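Local coordinates for protein amidase, hydantoinase/carbamoylase family (Burkholderia ambifaria, PDB 5TP4) that probably hydrolyses N-carbamoyl-L-amino acids as a zinc-dependent amidase of the peptidase M20 family, at residues 13-18 with 407-412; 219-224 with 294-299; 230-235 with 282-287. All blocks are in the same frame, centred on the assembly; numbering follows the deposited sequence. Where two conformers were deposited one is given.

Contact 1: residues 13-18 with 407-412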
# COMPACT_ATOMS: atom_id res chain seq x y z
N LEU B 13 37.15 1.30 38.83
CA LEU B 13 37.34 2.68 38.42
C LEU B 13 36.09 3.18 37.72
O LEU B 13 35.62 2.54 36.77
CB LEU B 13 38.55 2.78 37.49
CG LEU B 13 38.94 4.18 37.02
CD1 LEU B 13 39.48 5.00 38.20
CD2 LEU B 13 39.98 4.06 35.91
N GLU B 14 35.55 4.33 38.16
CA GLU B 14 34.31 4.86 37.63
C GLU B 14 34.51 6.22 36.96
O GLU B 14 35.44 6.96 37.30
CB GLU B 14 33.27 5.03 38.73
CG GLU B 14 32.83 3.73 39.32
CD GLU B 14 31.68 3.88 40.29
OE1 GLU B 14 31.23 5.03 40.50
OE2 GLU B 14 31.21 2.85 40.82
N ILE B 15 33.61 6.55 36.03
CA ILE B 15 33.62 7.87 35.40
C ILE B 15 32.90 8.92 36.23
O ILE B 15 32.33 8.63 37.31
CB ILE B 15 32.98 7.81 34.00
CG1 ILE B 15 31.48 7.49 34.13
CG2 ILE B 15 33.76 6.79 33.13
CD1 ILE B 15 30.64 8.14 33.04
N ASP B 16 32.90 10.15 35.73
CA ASP B 16 32.12 11.25 36.30
C ASP B 16 30.82 11.30 35.49
O ASP B 16 30.77 11.89 34.42
CB ASP B 16 32.89 12.56 36.22
CG ASP B 16 32.19 13.70 36.92
OD1 ASP B 16 30.93 13.69 37.05
OD2 ASP B 16 32.89 14.63 37.34
N GLY B 17 29.77 10.67 36.01
CA GLY B 17 28.58 10.51 35.20
C GLY B 17 27.88 11.83 34.95
O GLY B 17 27.35 12.05 33.86
N ALA B 18 27.89 12.73 35.94
CA ALA B 18 27.29 14.04 35.75
C ALA B 18 28.03 14.85 34.68
O ALA B 18 27.40 15.60 33.91
CB ALA B 18 27.28 14.80 37.08
N VAL B 407 31.44 0.49 32.05
CA VAL B 407 31.80 -0.77 31.39
C VAL B 407 32.76 -0.50 30.24
O VAL B 407 33.77 -1.20 30.09
CB VAL B 407 30.54 -1.50 30.92
CG1 VAL B 407 30.92 -2.65 29.96
CG2 VAL B 407 29.77 -2.06 32.14
N LEU B 408 32.46 0.51 29.42
CA LEU B 408 33.36 0.86 28.32
C LEU B 408 34.75 1.17 28.83
O LEU B 408 35.75 0.68 28.30
CB LEU B 408 32.80 2.06 27.56
CG LEU B 408 33.67 2.58 26.39
CD1 LEU B 408 33.68 1.50 25.27
CD2 LEU B 408 33.13 3.91 25.87
N LEU B 409 34.82 1.97 29.89
CA LEU B 409 36.11 2.37 30.44
C LEU B 409 36.92 1.16 30.85
O LEU B 409 38.13 1.10 30.60
CB LEU B 409 35.87 3.26 31.67
CG LEU B 409 37.04 3.50 32.62
CD1 LEU B 409 38.12 4.40 31.95
CD2 LEU B 409 36.51 4.18 33.90
N ASN B 410 36.29 0.22 31.55
CA ASN B 410 37.08 -0.85 32.12
C ASN B 410 37.39 -1.93 31.09
O ASN B 410 38.43 -2.59 31.20
CB ASN B 410 36.38 -1.43 33.35
CG ASN B 410 36.63 -0.58 34.57
OD1 ASN B 410 37.62 -0.78 35.27
ND2 ASN B 410 35.76 0.44 34.81
N ALA B 411 36.54 -2.11 30.09
CA ALA B 411 36.91 -3.00 28.99
C ALA B 411 38.07 -2.41 28.19
O ALA B 411 39.02 -3.13 27.83
CB ALA B 411 35.73 -3.28 28.08
N VAL B 412 38.02 -1.10 27.91
CA VAL B 412 39.11 -0.47 27.16
C VAL B 412 40.41 -0.54 27.94
O VAL B 412 41.48 -0.82 27.37
CB VAL B 412 38.74 0.98 26.78
CG1 VAL B 412 40.00 1.82 26.38
CG2 VAL B 412 37.65 0.98 25.67
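L13 and I15 close over L409 where the extended lead-in to helix 17-28 crosses the C-terminal helix 398-416, on the outer side of the catalytic domain of this M20-family zinc hydrolase. The apolar part of the contact is gathered on one methyl group, CD2 of L409. CG of L409 stands anti to the backbone N (chi1 164°), which carries this methyl out from the helix surface to the lead-in segment. There it meets CG of L13 at 4.0 Å and CG2 of I15 at 3.9 Å, while the carbonyl oxygen of L13 lies 3.4 Å from the same CD2. The L13 side chain crosses that of L409 at about a right angle; I15 runs past it in the opposite direction. L409 also rests on V114 of helix 105-121, and I15 touches E113 and T117 there, making this the dense side of the contact, wedged between two helices.

Toward E14, which is exposed to solvent, the packing thins out. The CB of E14 sets out away from segment 407-412 and comes no nearer than 5.9 Å to L409 CD2; its side chain touches N406 and F353 instead. Just beyond, D16 caps the start of helix 17-28.

Polar fixation comes from N410, a buried residue with both ends of its amide engaged. OD1 is hydrogen-bonded to H7 of the N-terminal histidine tag, whereas ND2 serves the backbone oxygens of both N406 and L13, and these two bonds fix which way round the amide sits. The bond from N410 ND2 to L13 O is 2.9 Å long, with an N-H...O angle of 158°, and lies in both the L13 carbonyl plane and the N410 amide plane.

Contact 2: residues 219-224 with 294-299. With EDO (1,2-ethanediol), chain T.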
# COMPACT_ATOMS: atom_id res chain seq x y z
N GLN B 219 23.24 -8.98 12.53
CA GLN B 219 22.43 -10.03 11.93
C GLN B 219 22.81 -10.28 10.48
O GLN B 219 23.32 -9.40 9.79
CB GLN B 219 20.96 -9.62 11.96
CG GLN B 219 20.38 -9.53 13.34
CD GLN B 219 19.24 -8.56 13.41
OE1 GLN B 219 19.27 -7.50 12.79
NE2 GLN B 219 18.22 -8.92 14.19
N ALA B 220 22.45 -11.47 9.99
CA ALA B 220 22.29 -11.68 8.55
C ALA B 220 20.92 -11.15 8.13
O ALA B 220 19.92 -11.34 8.83
CB ALA B 220 22.40 -13.16 8.19
N ILE B 221 20.88 -10.43 7.00
CA ILE B 221 19.69 -9.72 6.55
C ILE B 221 19.43 -10.08 5.09
O ILE B 221 20.36 -10.09 4.28
CB ILE B 221 19.85 -8.19 6.66
CG1 ILE B 221 20.36 -7.77 8.04
CG2 ILE B 221 18.51 -7.48 6.33
CD1 ILE B 221 20.70 -6.28 8.10
N ARG B 222 18.17 -10.33 4.76
CA ARG B 222 17.72 -10.41 3.37
C ARG B 222 16.56 -9.45 3.17
O ARG B 222 15.66 -9.37 4.02
CB ARG B 222 17.28 -11.83 2.99
CG ARG B 222 18.32 -12.87 3.34
CD ARG B 222 19.50 -12.80 2.39
NE ARG B 222 20.45 -13.89 2.63
CZ ARG B 222 21.53 -13.80 3.41
NH1 ARG B 222 21.83 -12.66 4.03
NH2 ARG B 222 22.32 -14.86 3.58
N TRP B 223 16.58 -8.75 2.05
CA TRP B 223 15.45 -7.94 1.60
C TRP B 223 14.89 -8.58 0.35
O TRP B 223 15.64 -8.86 -0.59
CB TRP B 223 15.88 -6.52 1.29
CG TRP B 223 15.91 -5.61 2.48
CD1 TRP B 223 15.73 -5.95 3.79
CD2 TRP B 223 16.10 -4.20 2.44
NE1 TRP B 223 15.80 -4.81 4.58
CE2 TRP B 223 16.03 -3.73 3.77
CE3 TRP B 223 16.34 -3.28 1.41
CZ2 TRP B 223 16.18 -2.38 4.09
CZ3 TRP B 223 16.49 -1.94 1.74
CH2 TRP B 223 16.41 -1.50 3.07
N LEU B 224 13.58 -8.81 0.34
CA LEU B 224 12.91 -9.48 -0.76
C LEU B 224 11.82 -8.57 -1.30
O LEU B 224 11.23 -7.77 -0.56
CB LEU B 224 12.29 -10.81 -0.30
CG LEU B 224 13.19 -11.75 0.52
CD1 LEU B 224 12.44 -13.04 0.84
CD2 LEU B 224 14.41 -12.07 -0.25
N ASP B 294 11.56 -8.11 4.97
CA ASP B 294 12.84 -7.98 5.65
C ASP B 294 12.99 -9.22 6.53
O ASP B 294 12.17 -9.45 7.42
CB ASP B 294 12.87 -6.68 6.46
CG ASP B 294 14.14 -6.49 7.31
OD1 ASP B 294 14.38 -7.31 8.21
OD2 ASP B 294 14.83 -5.46 7.10
N LEU B 295 14.02 -10.04 6.25
CA LEU B 295 14.29 -11.27 6.99
C LEU B 295 15.60 -11.14 7.75
O LEU B 295 16.59 -10.67 7.20
CB LEU B 295 14.46 -12.47 6.05
CG LEU B 295 13.28 -13.07 5.31
CD1 LEU B 295 13.82 -14.28 4.52
CD2 LEU B 295 12.21 -13.49 6.30
N ARG B 296 15.62 -11.60 9.00
CA ARG B 296 16.84 -11.54 9.81
C ARG B 296 17.07 -12.85 10.52
O ARG B 296 16.13 -13.55 10.89
CB ARG B 296 16.79 -10.45 10.85
CG ARG B 296 16.19 -9.18 10.34
CD ARG B 296 17.13 -8.05 10.46
NE ARG B 296 16.71 -6.90 9.67
CZ ARG B 296 17.28 -5.71 9.76
NH1 ARG B 296 18.30 -5.52 10.63
NH2 ARG B 296 16.87 -4.73 8.97
N HIS B 297 18.35 -13.14 10.76
CA HIS B 297 18.72 -14.23 11.66
C HIS B 297 20.12 -13.92 12.16
O HIS B 297 20.78 -12.99 11.69
CB HIS B 297 18.64 -15.61 10.97
CG HIS B 297 18.49 -16.75 11.93
ND1 HIS B 297 19.54 -17.23 12.69
CD2 HIS B 297 17.42 -17.53 12.23
CE1 HIS B 297 19.12 -18.26 13.42
NE2 HIS B 297 17.83 -18.45 13.18
N HIS B 298 20.57 -14.68 13.15
CA HIS B 298 21.96 -14.54 13.57
C HIS B 298 22.92 -15.19 12.58
O HIS B 298 24.11 -14.86 12.58
CB HIS B 298 22.17 -15.17 14.95
CG HIS B 298 21.52 -14.42 16.06
ND1 HIS B 298 21.88 -14.59 17.38
CD2 HIS B 298 20.52 -13.50 16.06
CE1 HIS B 298 21.13 -13.81 18.14
NE2 HIS B 298 20.30 -13.14 17.36
N ASP B 299 22.42 -16.10 11.75
CA ASP B 299 23.24 -16.97 10.92
C ASP B 299 22.79 -16.85 9.47
O ASP B 299 21.59 -16.83 9.19
CB ASP B 299 23.09 -18.39 11.44
CG ASP B 299 23.87 -19.37 10.67
OD1 ASP B 299 23.40 -19.75 9.59
OD2 ASP B 299 24.95 -19.74 11.15
C1 EDO T . 25.11 -6.66 9.95
O1 EDO T . 25.58 -7.94 10.40
C2 EDO T . 24.53 -6.80 8.55
O2 EDO T . 25.55 -7.19 7.62
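A220 and H297, and then R222 and L295, form hydrogen-bonded pairs between two antiparallel neighbours, strands 212-229 and 288-297, in a mixed sheet. The strands probably belong to the smaller domain that carries the dimer interface, as in other M20-family enzymes. In each pair both N-H groups donate across, the shortest bonds including L295 N to R222 O at 2.8 Å. Between these pairs, CA of R296 approaches A220 O and CA of I221 approaches L295 O in CA-H...O contacts.

Apolar contact is modest: L224 meets L295 through their CD1 methyls.

The charged network lies on the face bearing I221 and W223. R296 grips D294 side-on, NE to OD1 at 2.8 Å and NH2 to OD2 at 2.9 Å, each on a syn lone pair. CD1 of I221 lies over one guanidinium face, offset toward the rim, 3.6 Å from R296 NH1. That NH1 donates to Q219 OE1 at 3.1 Å and also pairs with the sulfonate of MES, probably from the crystallisation liquor. Q219 NE2 reaches G236 of the second subunit. D294 OD2 has a second donor: W223 NE1, 2.8 Å away, meets that oxygen from above the carboxylate plane.

Contact 3: residues 230-235 with 282-287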
# COMPACT_ATOMS: atom_id res chain seq x y z
N GLY B 230 -2.97 -11.92 -9.90
CA GLY B 230 -4.23 -12.63 -10.05
C GLY B 230 -5.00 -12.04 -11.21
O GLY B 230 -4.44 -11.69 -12.24
N VAL B 231 -6.31 -11.94 -11.03
CA VAL B 231 -7.19 -11.44 -12.08
C VAL B 231 -8.02 -10.32 -11.48
O VAL B 231 -8.76 -10.55 -10.51
CB VAL B 231 -8.08 -12.55 -12.66
CG1 VAL B 231 -9.14 -11.97 -13.60
CG2 VAL B 231 -7.20 -13.59 -13.39
N ALA B 232 -8.00 -9.13 -12.09
CA ALA B 232 -8.63 -7.94 -11.48
C ALA B 232 -10.05 -7.72 -12.02
O ALA B 232 -10.32 -6.82 -12.82
CB ALA B 232 -7.75 -6.71 -11.67
N ALA B 233 -10.97 -8.49 -11.48
CA ALA B 233 -12.34 -8.63 -11.95
C ALA B 233 -13.26 -7.82 -11.04
O ALA B 233 -12.87 -7.41 -9.95
CB ALA B 233 -12.73 -10.11 -11.98
N HIS B 234 -14.47 -7.59 -11.50
CA HIS B 234 -15.38 -6.71 -10.76
C HIS B 234 -15.84 -7.36 -9.44
O HIS B 234 -16.23 -8.53 -9.41
CB HIS B 234 -16.57 -6.37 -11.65
CG HIS B 234 -17.43 -5.26 -11.12
ND1 HIS B 234 -18.39 -5.46 -10.16
CD2 HIS B 234 -17.52 -3.96 -11.48
CE1 HIS B 234 -19.01 -4.33 -9.92
NE2 HIS B 234 -18.51 -3.39 -10.71
N ALA B 235 -15.83 -6.56 -8.37
CA ALA B 235 -16.15 -7.02 -7.01
C ALA B 235 -17.59 -7.45 -6.84
O ALA B 235 -17.90 -8.16 -5.87
CB ALA B 235 -15.87 -5.91 -5.98
N ARG B 282 -11.86 0.30 -5.21
CA ARG B 282 -12.62 -0.36 -4.15
C ARG B 282 -13.47 -1.51 -4.67
O ARG B 282 -13.71 -2.48 -3.94
CB ARG B 282 -13.53 0.64 -3.45
CG ARG B 282 -12.82 1.71 -2.69
CD ARG B 282 -13.84 2.74 -2.24
NE ARG B 282 -13.25 3.70 -1.33
CZ ARG B 282 -13.23 3.56 -0.01
NH1 ARG B 282 -13.78 2.48 0.55
NH2 ARG B 282 -12.66 4.49 0.75
N ASN B 283 -13.98 -1.41 -5.90
CA ASN B 283 -14.88 -2.44 -6.40
C ASN B 283 -14.21 -3.32 -7.46
O ASN B 283 -14.89 -3.88 -8.33
CB ASN B 283 -16.17 -1.83 -6.94
CG ASN B 283 -15.94 -0.85 -8.06
OD1 ASN B 283 -14.80 -0.43 -8.33
ND2 ASN B 283 -17.04 -0.47 -8.73
N THR B 284 -12.90 -3.47 -7.38
CA THR B 284 -12.16 -4.36 -8.26
C THR B 284 -11.31 -5.31 -7.42
O THR B 284 -10.55 -4.86 -6.56
CB THR B 284 -11.29 -3.56 -9.22
OG1 THR B 284 -12.12 -2.61 -9.91
CG2 THR B 284 -10.68 -4.49 -10.27
N ILE B 285 -11.44 -6.61 -7.70
CA ILE B 285 -10.55 -7.60 -7.10
C ILE B 285 -9.09 -7.27 -7.41
O ILE B 285 -8.75 -6.86 -8.53
CB ILE B 285 -10.93 -8.99 -7.63
CG1 ILE B 285 -12.37 -9.32 -7.21
CG2 ILE B 285 -9.89 -10.09 -7.20
CD1 ILE B 285 -13.04 -10.37 -8.09
N ALA B 286 -8.23 -7.45 -6.41
CA ALA B 286 -6.79 -7.21 -6.59
C ALA B 286 -6.21 -8.22 -7.58
O ALA B 286 -6.31 -9.43 -7.36
CB ALA B 286 -6.07 -7.30 -5.25
N GLY B 287 -5.62 -7.71 -8.66
CA GLY B 287 -4.91 -8.56 -9.60
C GLY B 287 -3.40 -8.43 -9.51
O GLY B 287 -2.68 -9.18 -10.17
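The imidazole of H234 has the backbone oxygen of N283 over the centre of one face, 4.0 Å above the ring plane. Its edge atom ND1 accepts from the backbone N of G236, and the side-chain amide of N283 stands obliquely to the ring, the two planes 57° apart. N283 ND2 is hydrogen-bonded to a sulfonate oxygen of MES. H234 CG sits anti to the backbone N (chi1 -168°), a torsion that lays the ring over the N283 carbonyl.

The same N283 oxygen accepts from A235 N at 2.8 Å. Further along, I285 N donates to A233 O at 2.8 Å. A third backbone bond, 2.8 Å from G230 N to G287 O, joins the far ends of these antiparallel segments. I285 packs against A233 through CD1, 3.9 Å from A233 CB, and its CG2 turns to V231 O. A232 is the centre of an inverse gamma turn, closed by a weak bond from A233 N to V231 O.

These two loops tie the end of strand 212-229 to the start of strand 288-297. N283 packs on D294 and A235 on T271 of the second subunit, which places the contact at the dimer interface. Backbone bonds of V231 to K244, just before helix 246-262, and of A286 to A246, at its first turn, join the loops to that helix.

From the N terminus, residues 13-18 first meet helix 398-416 in contact 1, closing a loop of nearly the whole chain and joining its two ends on the catalytic domain. Contacts 2 and 3 both fall within that loop, on the other side of the chain's centre. Contact 2 joins strands 212-229 and 288-297; contact 3 lies within its span, joining the loops that follow strand 212-229 and precede strand 288-297. The two thus hold the same strand pair at different places, their centres about 33 Å apart, and both touch the second subunit. Contact 1, its centre about 62 Å from that of contact 3, touches no other chain.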